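Local coordinates for disulfide oxidoreductase (PDB 2REM), which probably catalyses thiol-disulfide exchange, introducing disulfide bonds into periplasmic proteins as a thioredoxin-fold enzyme of the DsbA kind, at residues A[19-24]-A[57-62]; A[30-35]-A[151-156]; A[45-50]-A[174-179]. One frame throughout, in Å; residues are numbered along the deposited sequence.

Contact 1: A[19-24]-A[57-62]; sequences PFAPLA and DVRFTL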
ATOM      1  N   PRO A  19       8.301  11.172  -4.419  1.00 17.64           N
ATOM      2  CA  PRO A  19       8.135   9.762  -4.065  1.00 16.09           C
ATOM      3  C   PRO A  19       7.890   9.659  -2.581  1.00 16.20           C
ATOM      4  O   PRO A  19       8.217  10.593  -1.814  1.00 15.55           O
ATOM      5  CB  PRO A  19       9.496   9.148  -4.403  1.00 17.23           C
ATOM      6  CG  PRO A  19      10.458  10.321  -4.369  1.00 17.58           C
ATOM      7  CD  PRO A  19       9.657  11.457  -4.918  1.00 17.64           C
ATOM      8  N   PHE A  20       7.306   8.541  -2.186  1.00 15.24           N
ATOM      9  CA  PHE A  20       7.070   8.266  -0.778  1.00 16.18           C
ATOM     10  C   PHE A  20       8.349   8.317   0.084  1.00 17.24           C
ATOM     11  O   PHE A  20       8.342   8.807   1.229  1.00 17.69           O
ATOM     12  CB  PHE A  20       6.411   6.914  -0.638  1.00 15.65           C
ATOM     13  CG  PHE A  20       5.972   6.629   0.759  1.00 16.93           C
ATOM     14  CD1 PHE A  20       6.564   5.607   1.481  1.00 18.39           C
ATOM     15  CD2 PHE A  20       4.976   7.407   1.356  1.00 17.10           C
ATOM     16  CE1 PHE A  20       6.161   5.336   2.761  1.00 17.74           C
ATOM     17  CE2 PHE A  20       4.562   7.137   2.641  1.00 19.08           C
ATOM     18  CZ  PHE A  20       5.167   6.108   3.348  1.00 17.96           C
ATOM     19  N   ALA A  21       9.433   7.801  -0.475  1.00 18.61           N
ATOM     20  CA  ALA A  21      10.768   7.910   0.118  1.00 20.14           C
ATOM     21  C   ALA A  21      11.755   8.336  -0.979  1.00 21.32           C
ATOM     22  O   ALA A  21      11.484   8.079  -2.155  1.00 20.56           O
ATOM     23  CB  ALA A  21      11.157   6.593   0.693  1.00 20.80           C
ATOM     24  N   PRO A  22      12.893   8.984  -0.611  1.00 22.57           N
ATOM     25  CA  PRO A  22      13.860   9.338  -1.665  1.00 24.14           C
ATOM     26  C   PRO A  22      14.193   8.138  -2.566  1.00 23.62           C
ATOM     27  O   PRO A  22      14.284   7.001  -2.082  1.00 23.28           O
ATOM     28  CB  PRO A  22      15.083   9.800  -0.884  1.00 25.39           C
ATOM     29  CG  PRO A  22      14.513  10.356   0.399  1.00 26.31           C
ATOM     30  CD  PRO A  22      13.351   9.430   0.723  1.00 23.54           C
ATOM     31  N   LEU A  23      14.328   8.390  -3.862  1.00 24.69           N
ATOM     32  CA  LEU A  23      14.514   7.305  -4.827  1.00 25.82           C
ATOM     33  C   LEU A  23      15.866   6.604  -4.662  1.00 28.69           C
ATOM     34  O   LEU A  23      15.928   5.379  -4.660  1.00 29.15           O
ATOM     35  CB  LEU A  23      14.321   7.804  -6.258  1.00 25.23           C
ATOM     36  CG  LEU A  23      12.892   8.262  -6.520  1.00 22.48           C
ATOM     37  CD1 LEU A  23      12.732   8.749  -7.938  1.00 23.67           C
ATOM     38  CD2 LEU A  23      11.918   7.149  -6.199  1.00 19.46           C
ATOM     39  N   ALA A  24      16.931   7.388  -4.514  1.00 31.76           N
ATOM     40  CA  ALA A  24      18.286   6.851  -4.329  1.00 34.61           C
ATOM     41  C   ALA A  24      18.644   5.811  -5.408  1.00 35.09           C
ATOM     42  O   ALA A  24      18.986   4.659  -5.087  1.00 36.75           O
ATOM     43  CB  ALA A  24      18.415   6.250  -2.939  1.00 34.82           C
ATOM     44  N   ASP A  57      16.285  -2.366  -9.326  1.00 25.29           N
ATOM     45  CA  ASP A  57      16.078  -0.922  -9.260  1.00 24.39           C
ATOM     46  C   ASP A  57      14.633  -0.530  -8.908  1.00 22.22           C
ATOM     47  O   ASP A  57      14.344   0.644  -8.693  1.00 20.97           O
ATOM     48  CB  ASP A  57      16.548  -0.239 -10.547  1.00 25.20           C
ATOM     49  CG  ASP A  57      15.778  -0.681 -11.774  1.00 26.33           C
ATOM     50  OD1 ASP A  57      14.972  -1.625 -11.676  1.00 27.71           O
ATOM     51  OD2 ASP A  57      15.993  -0.085 -12.853  1.00 26.03           O
ATOM     52  N   VAL A  58      13.726  -1.502  -8.869  1.00 21.20           N
ATOM     53  CA  VAL A  58      12.355  -1.238  -8.380  1.00 19.58           C
ATOM     54  C   VAL A  58      12.263  -1.367  -6.854  1.00 19.68           C
ATOM     55  O   VAL A  58      12.638  -2.397  -6.276  1.00 20.40           O
ATOM     56  CB  VAL A  58      11.258  -2.107  -9.091  1.00 18.82           C
ATOM     57  CG1 VAL A  58       9.854  -1.818  -8.504  1.00 16.63           C
ATOM     58  CG2 VAL A  58      11.237  -1.839 -10.585  1.00 19.77           C
ATOM     59  N   ARG A  59      11.798  -0.303  -6.203  1.00 18.21           N
ATOM     60  CA  ARG A  59      11.441  -0.372  -4.802  1.00 17.93           C
ATOM     61  C   ARG A  59       9.918  -0.402  -4.720  1.00 16.97           C
ATOM     62  O   ARG A  59       9.250   0.595  -4.967  1.00 16.03           O
ATOM     63  CB  ARG A  59      12.014   0.801  -4.002  1.00 18.22           C
ATOM     64  CG  ARG A  59      11.722   0.722  -2.506  1.00 19.28           C
ATOM     65  CD  ARG A  59      12.405   1.843  -1.743  1.00 21.48           C
ATOM     66  NE  ARG A  59      11.802   3.134  -2.066  1.00 19.47           N
ATOM     67  CZ  ARG A  59      12.471   4.224  -2.424  1.00 20.09           C
ATOM     68  NH1 ARG A  59      13.800   4.216  -2.484  1.00 20.42           N
ATOM     69  NH2 ARG A  59      11.789   5.347  -2.690  1.00 18.28           N
ATOM     70  N   PHE A  60       9.383  -1.565  -4.388  1.00 16.72           N
ATOM     71  CA  PHE A  60       7.939  -1.728  -4.293  1.00 17.32           C
ATOM     72  C   PHE A  60       7.507  -1.557  -2.844  1.00 16.75           C
ATOM     73  O   PHE A  60       7.997  -2.252  -1.950  1.00 17.13           O
ATOM     74  CB  PHE A  60       7.531  -3.090  -4.858  1.00 18.76           C
ATOM     75  CG  PHE A  60       6.112  -3.458  -4.566  1.00 19.49           C
ATOM     76  CD1 PHE A  60       5.078  -2.624  -4.923  1.00 20.15           C
ATOM     77  CD2 PHE A  60       5.823  -4.662  -3.926  1.00 23.43           C
ATOM     78  CE1 PHE A  60       3.761  -2.956  -4.627  1.00 20.63           C
ATOM     79  CE2 PHE A  60       4.499  -5.014  -3.635  1.00 23.64           C
ATOM     80  CZ  PHE A  60       3.479  -4.154  -3.985  1.00 21.01           C
ATOM     81  N   THR A  61       6.604  -0.621  -2.617  1.00 15.47           N
ATOM     82  CA  THR A  61       6.274  -0.205  -1.268  1.00 15.72           C
ATOM     83  C   THR A  61       4.776  -0.180  -1.113  1.00 15.32           C
ATOM     84  O   THR A  61       4.067   0.324  -1.978  1.00 15.79           O
ATOM     85  CB  THR A  61       6.864   1.178  -0.975  1.00 15.61           C
ATOM     86  OG1 THR A  61       8.280   1.089  -1.105  1.00 15.72           O
ATOM     87  CG2 THR A  61       6.495   1.660   0.437  1.00 16.92           C
ATOM     88  N   LEU A  62       4.293  -0.751  -0.019  1.00 14.66           N
ATOM     89  CA  LEU A  62       2.889  -0.617   0.345  1.00 14.38           C
ATOM     90  C   LEU A  62       2.699   0.608   1.183  1.00 13.28           C
ATOM     91  O   LEU A  62       3.475   0.860   2.126  1.00 13.79           O
ATOM     92  CB  LEU A  62       2.413  -1.849   1.141  1.00 14.31           C
ATOM     93  CG  LEU A  62       2.516  -3.180   0.417  1.00 16.16           C
ATOM     94  CD1 LEU A  62       1.960  -4.252   1.314  1.00 14.96           C
ATOM     95  CD2 LEU A  62       1.788  -3.170  -0.930  1.00 15.37           C
TER

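Contact 2: A[30-35]-A[151-156]; sequences VEIFGY and VRPVGT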
ATOM      1  N   VAL A  30       4.627   2.475  -5.517  1.00 12.23           N
ATOM      2  CA  VAL A  30       3.782   2.379  -4.346  1.00 11.98           C
ATOM      3  C   VAL A  30       2.420   1.841  -4.735  1.00 12.26           C
ATOM      4  O   VAL A  30       1.854   2.218  -5.769  1.00 12.01           O
ATOM      5  CB  VAL A  30       3.653   3.759  -3.616  1.00 11.53           C
ATOM      6  CG1 VAL A  30       2.458   3.756  -2.609  1.00 10.24           C
ATOM      7  CG2 VAL A  30       4.956   4.105  -2.930  1.00 12.17           C
ATOM      8  N   GLU A  31       1.914   0.914  -3.921  1.00 12.97           N
ATOM      9  CA  GLU A  31       0.481   0.601  -3.920  1.00 12.14           C
ATOM     10  C   GLU A  31      -0.143   1.194  -2.673  1.00 11.40           C
ATOM     11  O   GLU A  31       0.215   0.804  -1.552  1.00 11.10           O
ATOM     12  CB  GLU A  31       0.211  -0.900  -3.878  1.00 12.18           C
ATOM     13  CG  GLU A  31      -1.298  -1.206  -4.054  1.00 11.21           C
ATOM     14  CD  GLU A  31      -1.764  -2.495  -3.373  1.00 13.08           C
ATOM     15  OE1 GLU A  31      -1.078  -2.995  -2.460  1.00 13.04           O
ATOM     16  OE2 GLU A  31      -2.840  -3.002  -3.751  1.00 13.26           O
ATOM     17  N   ILE A  32      -1.062   2.125  -2.876  1.00 11.77           N
ATOM     18  CA  ILE A  32      -1.929   2.620  -1.817  1.00 11.70           C
ATOM     19  C   ILE A  32      -3.052   1.604  -1.743  1.00 11.31           C
ATOM     20  O   ILE A  32      -3.729   1.324  -2.744  1.00 11.65           O
ATOM     21  CB  ILE A  32      -2.468   4.037  -2.097  1.00 12.06           C
ATOM     22  CG1 ILE A  32      -1.301   5.012  -2.341  1.00 12.75           C
ATOM     23  CG2 ILE A  32      -3.432   4.500  -0.966  1.00 10.65           C
ATOM     24  CD1 ILE A  32      -1.731   6.436  -2.700  1.00 12.56           C
ATOM     25  N   PHE A  33      -3.185   0.978  -0.572  1.00 11.42           N
ATOM     26  CA  PHE A  33      -4.156  -0.087  -0.392  1.00 11.06           C
ATOM     27  C   PHE A  33      -4.851   0.144   0.954  1.00 10.75           C
ATOM     28  O   PHE A  33      -4.353   0.884   1.820  1.00 11.34           O
ATOM     29  CB  PHE A  33      -3.433  -1.451  -0.329  1.00 10.63           C
ATOM     30  CG  PHE A  33      -2.805  -1.704   1.021  1.00 10.80           C
ATOM     31  CD1 PHE A  33      -3.470  -2.466   1.990  1.00 12.94           C
ATOM     32  CD2 PHE A  33      -1.592  -1.124   1.345  1.00 10.80           C
ATOM     33  CE1 PHE A  33      -2.927  -2.628   3.241  1.00 10.66           C
ATOM     34  CE2 PHE A  33      -1.040  -1.306   2.595  1.00 10.80           C
ATOM     35  CZ  PHE A  33      -1.704  -2.051   3.534  1.00 11.12           C
ATOM     36  N   GLY A  34      -5.990  -0.487   1.123  1.00 10.46           N
ATOM     37  CA  GLY A  34      -6.579  -0.651   2.446  1.00 10.74           C
ATOM     38  C   GLY A  34      -6.943  -2.115   2.642  1.00 10.57           C
ATOM     39  O   GLY A  34      -7.434  -2.777   1.721  1.00 12.05           O
ATOM     40  N   TYR A  35      -6.715  -2.629   3.845  1.00 10.50           N
ATOM     41  CA  TYR A  35      -7.179  -3.959   4.229  1.00 10.69           C
ATOM     42  C   TYR A  35      -8.693  -4.118   4.095  1.00 11.56           C
ATOM     43  O   TYR A  35      -9.190  -5.210   3.797  1.00 12.21           O
ATOM     44  CB  TYR A  35      -6.737  -4.261   5.667  1.00 10.18           C
ATOM     45  CG  TYR A  35      -5.293  -4.714   5.796  1.00 10.08           C
ATOM     46  CD1 TYR A  35      -4.790  -5.745   4.992  1.00 11.30           C
ATOM     47  CD2 TYR A  35      -4.453  -4.151   6.749  1.00 10.43           C
ATOM     48  CE1 TYR A  35      -3.490  -6.167   5.111  1.00 10.05           C
ATOM     49  CE2 TYR A  35      -3.136  -4.589   6.892  1.00 11.24           C
ATOM     50  CZ  TYR A  35      -2.673  -5.595   6.057  1.00  9.82           C
ATOM     51  OH  TYR A  35      -1.403  -6.048   6.170  1.00 11.19           O
ATOM     52  N   VAL A 151      -0.903  12.612  -3.468  1.00 15.87           N
ATOM     53  CA  VAL A 151      -1.205  11.745  -4.602  1.00 15.89           C
ATOM     54  C   VAL A 151      -2.629  11.952  -5.118  1.00 15.88           C
ATOM     55  O   VAL A 151      -2.858  12.012  -6.338  1.00 16.00           O
ATOM     56  CB  VAL A 151      -0.948  10.271  -4.254  1.00 15.17           C
ATOM     57  CG1 VAL A 151      -1.603   9.333  -5.276  1.00 13.68           C
ATOM     58  CG2 VAL A 151       0.544  10.025  -4.159  1.00 14.61           C
ATOM     59  N   ARG A 152      -3.564  12.083  -4.183  1.00 16.05           N
ATOM     60  CA  ARG A 152      -5.000  12.297  -4.473  1.00 17.27           C
ATOM     61  C   ARG A 152      -5.608  11.117  -5.227  1.00 16.69           C
ATOM     62  O   ARG A 152      -6.168  11.269  -6.324  1.00 17.14           O
ATOM     63  CB  ARG A 152      -5.245  13.612  -5.208  1.00 18.10           C
ATOM     64  CG  ARG A 152      -4.800  14.841  -4.436  1.00 18.86           C
ATOM     65  CD  ARG A 152      -5.870  15.309  -3.460  1.00 19.33           C
ATOM     66  NE  ARG A 152      -6.969  15.908  -4.214  1.00 23.20           N
ATOM     67  CZ  ARG A 152      -7.004  17.167  -4.649  1.00 22.78           C
ATOM     68  NH1 ARG A 152      -8.054  17.576  -5.347  1.00 22.83           N
ATOM     69  NH2 ARG A 152      -6.022  18.037  -4.374  1.00 22.85           N
ATOM     70  N   PRO A 153      -5.504   9.930  -4.629  1.00 16.02           N
ATOM     71  CA  PRO A 153      -6.059   8.764  -5.271  1.00 15.60           C
ATOM     72  C   PRO A 153      -7.572   8.855  -5.191  1.00 16.74           C
ATOM     73  O   PRO A 153      -8.097   9.545  -4.323  1.00 15.83           O
ATOM     74  CB  PRO A 153      -5.548   7.613  -4.391  1.00 14.79           C
ATOM     75  CG  PRO A 153      -5.454   8.233  -2.994  1.00 14.18           C
ATOM     76  CD  PRO A 153      -4.888   9.609  -3.319  1.00 15.33           C
ATOM     77  N   VAL A 154      -8.249   8.215  -6.129  1.00 17.28           N
ATOM     78  CA  VAL A 154      -9.675   7.965  -6.026  1.00 19.62           C
ATOM     79  C   VAL A 154      -9.750   6.441  -5.852  1.00 20.50           C
ATOM     80  O   VAL A 154      -9.656   5.668  -6.829  1.00 22.19           O
ATOM     81  CB  VAL A 154     -10.428   8.454  -7.291  1.00 20.59           C
ATOM     82  CG1 VAL A 154     -11.859   7.934  -7.343  1.00 23.58           C
ATOM     83  CG2 VAL A 154     -10.440   9.962  -7.337  1.00 19.29           C
ATOM     84  N   GLY A 155      -9.859   6.017  -4.603  1.00 20.37           N
ATOM     85  CA  GLY A 155     -10.042   4.614  -4.308  1.00 19.68           C
ATOM     86  C   GLY A 155      -8.746   3.833  -4.341  1.00 18.85           C
ATOM     87  O   GLY A 155      -7.647   4.382  -4.567  1.00 18.52           O
ATOM     88  N   THR A 156      -8.885   2.534  -4.110  1.00 17.86           N
ATOM     89  CA  THR A 156      -7.763   1.643  -3.973  1.00 16.61           C
ATOM     90  C   THR A 156      -8.145   0.349  -4.696  1.00 16.47           C
ATOM     91  O   THR A 156      -9.324   0.079  -4.885  1.00 17.80           O
ATOM     92  CB  THR A 156      -7.517   1.327  -2.467  1.00 16.02           C
ATOM     93  OG1 THR A 156      -8.743   0.852  -1.886  1.00 16.95           O
ATOM     94  CG2 THR A 156      -7.036   2.563  -1.715  1.00 16.40           C
TER

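Contact 3: A[45-50]-A[174-179]; sequences SKLQAW and DTLRIT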
ATOM      1  N   SER A  45      -2.471 -10.835  -4.544  1.00 20.21           N
ATOM      2  CA  SER A  45      -1.669 -11.954  -5.037  1.00 21.94           C
ATOM      3  C   SER A  45      -1.029 -11.621  -6.373  1.00 21.09           C
ATOM      4  O   SER A  45       0.144 -11.931  -6.571  1.00 20.60           O
ATOM      5  CB  SER A  45      -2.490 -13.235  -5.138  1.00 23.66           C
ATOM      6  OG  SER A  45      -3.385 -13.135  -6.225  1.00 28.97           O
ATOM      7  N   LYS A  46      -1.797 -11.002  -7.279  1.00 21.31           N
ATOM      8  CA  LYS A  46      -1.272 -10.584  -8.590  1.00 22.12           C
ATOM      9  C   LYS A  46      -0.179  -9.530  -8.380  1.00 20.67           C
ATOM     10  O   LYS A  46       0.863  -9.565  -9.043  1.00 20.17           O
ATOM     11  CB  LYS A  46      -2.370 -10.046  -9.541  1.00 22.21           C
ATOM     12  CG  LYS A  46      -3.045 -11.091 -10.421  1.00 26.89           C
ATOM     13  CD  LYS A  46      -4.073 -10.478 -11.404  1.00 26.18           C
ATOM     14  CE  LYS A  46      -4.795 -11.545 -12.237  1.00 31.98           C
ATOM     15  NZ  LYS A  46      -5.898 -12.237 -11.487  1.00 36.02           N
ATOM     16  N   LEU A  47      -0.422  -8.617  -7.439  1.00 18.73           N
ATOM     17  CA  LEU A  47       0.507  -7.535  -7.173  1.00 17.66           C
ATOM     18  C   LEU A  47       1.799  -8.062  -6.549  1.00 18.30           C
ATOM     19  O   LEU A  47       2.892  -7.632  -6.908  1.00 18.27           O
ATOM     20  CB  LEU A  47      -0.135  -6.505  -6.248  1.00 16.04           C
ATOM     21  CG  LEU A  47       0.758  -5.313  -5.859  1.00 16.07           C
ATOM     22  CD1 LEU A  47       1.247  -4.495  -7.056  1.00 16.05           C
ATOM     23  CD2 LEU A  47      -0.007  -4.445  -4.931  1.00 15.27           C
ATOM     24  N   GLN A  48       1.673  -8.997  -5.616  1.00 19.22           N
ATOM     25  CA  GLN A  48       2.864  -9.525  -4.971  1.00 20.51           C
ATOM     26  C   GLN A  48       3.703 -10.287  -5.965  1.00 21.10           C
ATOM     27  O   GLN A  48       4.927 -10.169  -5.962  1.00 21.31           O
ATOM     28  CB  GLN A  48       2.534 -10.355  -3.722  1.00 21.41           C
ATOM     29  CG  GLN A  48       1.852  -9.541  -2.583  1.00 21.23           C
ATOM     30  CD  GLN A  48       2.716  -8.451  -1.902  1.00 24.72           C
ATOM     31  OE1 GLN A  48       2.173  -7.481  -1.373  1.00 27.28           O
ATOM     32  NE2 GLN A  48       4.034  -8.619  -1.895  1.00 24.07           N
ATOM     33  N   ALA A  49       3.050 -11.038  -6.853  1.00 21.90           N
ATOM     34  CA  ALA A  49       3.774 -11.775  -7.873  1.00 23.68           C
ATOM     35  C   ALA A  49       4.538 -10.809  -8.776  1.00 23.31           C
ATOM     36  O   ALA A  49       5.716 -11.039  -9.106  1.00 24.35           O
ATOM     37  CB  ALA A  49       2.819 -12.641  -8.695  1.00 24.61           C
ATOM     38  N   TRP A  50       3.848  -9.750  -9.182  1.00 20.99           N
ATOM     39  CA  TRP A  50       4.438  -8.688  -9.982  1.00 20.98           C
ATOM     40  C   TRP A  50       5.648  -8.089  -9.246  1.00 20.26           C
ATOM     41  O   TRP A  50       6.713  -7.938  -9.816  1.00 20.41           O
ATOM     42  CB  TRP A  50       3.383  -7.615 -10.281  1.00 19.56           C
ATOM     43  CG  TRP A  50       3.930  -6.429 -11.016  1.00 19.82           C
ATOM     44  CD1 TRP A  50       3.944  -6.228 -12.365  1.00 21.44           C
ATOM     45  CD2 TRP A  50       4.549  -5.290 -10.433  1.00 18.90           C
ATOM     46  NE1 TRP A  50       4.523  -5.015 -12.654  1.00 20.82           N
ATOM     47  CE2 TRP A  50       4.905  -4.421 -11.484  1.00 19.16           C
ATOM     48  CE3 TRP A  50       4.834  -4.910  -9.112  1.00 18.23           C
ATOM     49  CZ2 TRP A  50       5.554  -3.206 -11.256  1.00 16.88           C
ATOM     50  CZ3 TRP A  50       5.466  -3.708  -8.889  1.00 18.45           C
ATOM     51  CH2 TRP A  50       5.827  -2.875  -9.964  1.00 17.54           C
ATOM     52  N   ASP A 174      -4.396  -4.562 -16.488  1.00 19.90           N
ATOM     53  CA  ASP A 174      -4.160  -3.268 -17.126  1.00 19.11           C
ATOM     54  C   ASP A 174      -3.343  -2.389 -16.187  1.00 16.65           C
ATOM     55  O   ASP A 174      -2.408  -1.694 -16.585  1.00 15.32           O
ATOM     56  CB  ASP A 174      -5.508  -2.629 -17.465  1.00 20.07           C
ATOM     57  CG  ASP A 174      -5.379  -1.336 -18.238  1.00 23.07           C
ATOM     58  OD1 ASP A 174      -6.131  -0.378 -17.899  1.00 24.86           O
ATOM     59  OD2 ASP A 174      -4.550  -1.262 -19.194  1.00 24.20           O
ATOM     60  N   THR A 175      -3.724  -2.400 -14.923  1.00 15.64           N
ATOM     61  CA  THR A 175      -3.011  -1.614 -13.931  1.00 14.29           C
ATOM     62  C   THR A 175      -1.524  -1.962 -13.913  1.00 13.91           C
ATOM     63  O   THR A 175      -0.673  -1.058 -13.890  1.00 12.56           O
ATOM     64  CB  THR A 175      -3.642  -1.788 -12.547  1.00 14.16           C
ATOM     65  OG1 THR A 175      -4.894  -1.125 -12.575  1.00 14.19           O
ATOM     66  CG2 THR A 175      -2.796  -1.126 -11.474  1.00 12.43           C
ATOM     67  N   LEU A 176      -1.223  -3.259 -13.955  1.00 13.95           N
ATOM     68  CA  LEU A 176       0.159  -3.740 -13.912  1.00 14.83           C
ATOM     69  C   LEU A 176       0.898  -3.463 -15.221  1.00 15.39           C
ATOM     70  O   LEU A 176       2.083  -3.126 -15.197  1.00 15.09           O
ATOM     71  CB  LEU A 176       0.214  -5.217 -13.527  1.00 16.51           C
ATOM     72  CG  LEU A 176      -0.129  -5.473 -12.037  1.00 16.09           C
ATOM     73  CD1 LEU A 176       0.075  -6.943 -11.665  1.00 19.74           C
ATOM     74  CD2 LEU A 176       0.648  -4.564 -11.080  1.00 17.30           C
ATOM     75  N   ARG A 177       0.184  -3.562 -16.341  1.00 15.38           N
ATOM     76  CA  ARG A 177       0.746  -3.257 -17.653  1.00 16.87           C
ATOM     77  C   ARG A 177       1.107  -1.779 -17.731  1.00 15.32           C
ATOM     78  O   ARG A 177       2.148  -1.419 -18.260  1.00 15.63           O
ATOM     79  CB  ARG A 177      -0.233  -3.590 -18.771  1.00 17.85           C
ATOM     80  CG  ARG A 177      -0.393  -5.091 -19.059  1.00 22.71           C
ATOM     81  CD  ARG A 177      -1.300  -5.288 -20.278  1.00 29.51           C
ATOM     82  NE  ARG A 177      -2.401  -6.209 -19.987  1.00 35.37           N
ATOM     83  CZ  ARG A 177      -3.685  -5.851 -19.913  1.00 38.28           C
ATOM     84  NH1 ARG A 177      -4.043  -4.590 -20.136  1.00 40.97           N
ATOM     85  NH2 ARG A 177      -4.620  -6.754 -19.641  1.00 41.53           N
ATOM     86  N   ILE A 178       0.249  -0.920 -17.193  1.00 14.57           N
ATOM     87  CA  ILE A 178       0.507   0.523 -17.246  1.00 14.10           C
ATOM     88  C   ILE A 178       1.685   0.820 -16.324  1.00 13.61           C
ATOM     89  O   ILE A 178       2.543   1.654 -16.639  1.00 14.25           O
ATOM     90  CB  ILE A 178      -0.741   1.344 -16.815  1.00 13.13           C
ATOM     91  CG1 ILE A 178      -1.902   1.156 -17.798  1.00 15.63           C
ATOM     92  CG2 ILE A 178      -0.405   2.848 -16.591  1.00 13.33           C
ATOM     93  CD1 ILE A 178      -3.250   1.470 -17.133  1.00 13.96           C
ATOM     94  N   THR A 179       1.716   0.139 -15.185  1.00 13.00           N
ATOM     95  CA  THR A 179       2.811   0.294 -14.236  1.00 12.88           C
ATOM     96  C   THR A 179       4.126  -0.101 -14.910  1.00 13.31           C
ATOM     97  O   THR A 179       5.118   0.626 -14.802  1.00 12.78           O
ATOM     98  CB  THR A 179       2.595  -0.556 -12.978  1.00 12.61           C
ATOM     99  OG1 THR A 179       1.357  -0.190 -12.382  1.00 13.61           O
ATOM    100  CG2 THR A 179       3.720  -0.338 -11.971  1.00 13.64           C
TER

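Contact 1: A[19-24]-A[57-62]
The guanidinium of R59 reaches from strand 58-62 into the irregular loop 19-24, where three successive backbone carbonyls face it. The one bond across the segments that is not weak runs from R59 NH1 to P22 O, 2.9 Å long with an N-H...O angle of 134°; the oxygen lies near the guanidinium edge, though tilted out of its plane. R59 NH2 adds a weak bond to P22 O at 3.1 Å, so both terminal nitrogens converge on that oxygen. Two more weak bonds flank them: R59 NH2 approaches A21 O at 2.8 Å but at a strongly bent angle, and R59 NH1 has a long one to L23 O at 3.3 Å. The side chain leaves the strand with CG anti to the backbone N (chi1 -177°), continues extended, and bends at chi3 (69°), which turns the flat head toward the carbonyls. Over one face of that head sits A21 CB, 3.7 Å from R59 NH2, while L23 CD2 comes within 3.9 Å of R59 NH2, the two side chains crossing at about a right angle. Arginine suits the place because its several N-H groups can serve several oxygens at once. E28 gives R59 NH2 a salt bridge and also takes the backbone N-H of F20 and A21. Farther along, T61 CG2 meets F20 CD1 at 4.1 Å. The contact fastens a surface loop to the edge strand of the thioredoxin-fold sheet.

Contact 2: A[30-35]-A[151-156]
Apolar packing makes up most of this contact, with I32 at its centre. The two branches of its side chain serve different neighbours. A chi1 of -56° sets CG1 opposite the carbonyl carbon and carries I32 CD1 outward to meet V151 CG1 at 3.9 Å, the two side chains tip to tip. The same methyl touches the ring of P153 at CG, 4.1 Å away, the side chains crossing at about a right angle. The other branch, I32 CG2, faces T156 CG2 at 4.2 Å. A beta-branched residue thus fits both the strand and the two-sided filling required of it.

Against the backbone, T156 CG2 lies 3.7 Å from I32 O and 4.1 Å from F33 CA. With OG1 between the backbone N and the carbonyl carbon (chi1 53°), this methyl is turned onto the strand; T156 OG1 and G34 N, 4.3 Å apart, are too far for a bond.

Outside the two segments, the T156 side chain also touches C37 and C40, the probable redox pair, and T156 precedes P157, probably the cis-proline of the family. Beside the CxxC motif, cohesion across 30-35 and 151-156 is therefore by shape and exclusion of water, without a polar tie between the segments.

Contact 3: A[45-50]-A[174-179]
Helices 45-50 and 174-179 run in nearly the same direction, their axes 24° apart and no nearer than 11.2 Å, a spacing wide enough for large side chains to fill. The backbones come closest at W50 and L176, whose CA atoms are 7.6 Å apart. L176 spans much of the gap: its chi1 of -72° swings CG toward helix 45-50, and from there the two methyls diverge. CD1 settles against W50 CB at 3.6 Å and near the K46 carbonyl, whereas CD2 lies over one face of the indole, 3.9 Å from the centroid of the five-membered ring and 13° off its normal, a CH-pi contact. The same methyl meets L47 CD1 at 4.1 Å. On the six-membered ring, W50 CZ2 is met obliquely by T179 CG2 at 3.5 Å.

Threonine suits that place: its rotamer turns the methyl to the indole while its hydroxyl donates within its own helix, T179 OG1 to T175 O at 2.7 Å, an oxygen that also receives T179 N from the opposite face of its plane. The indole N-H of W50 is likewise met, by D180 one residue beyond the segment. With these polar groups paired, the helices meet through branched aliphatic carbon and an aromatic face, an interface held by dispersion and burial.

Strand 27-33 ties the three contacts together. It pairs in parallel with strand 58-64, and a probable hydrogen bond from E31 N to T61 O, 3.0 Å, joins contact 2 to contact 1; their centres are 15 Å apart. Contact 3 lies against the sheet: R59 and T61 face the loop of contact 1, while F60 packs on helix 38-52, F60 CZ being 3.5 Å from L47 CG. From contact 2, the E31 side chain touches L47 of the same helix, about 14 Å separating the centres of contacts 2 and 3. The CxxC motif, C37 and C40, lies at the start of that helix, with C37 just before it; L47 of contact 3 is near these cysteines without touching them, and contact 1 is the surface contact of the three.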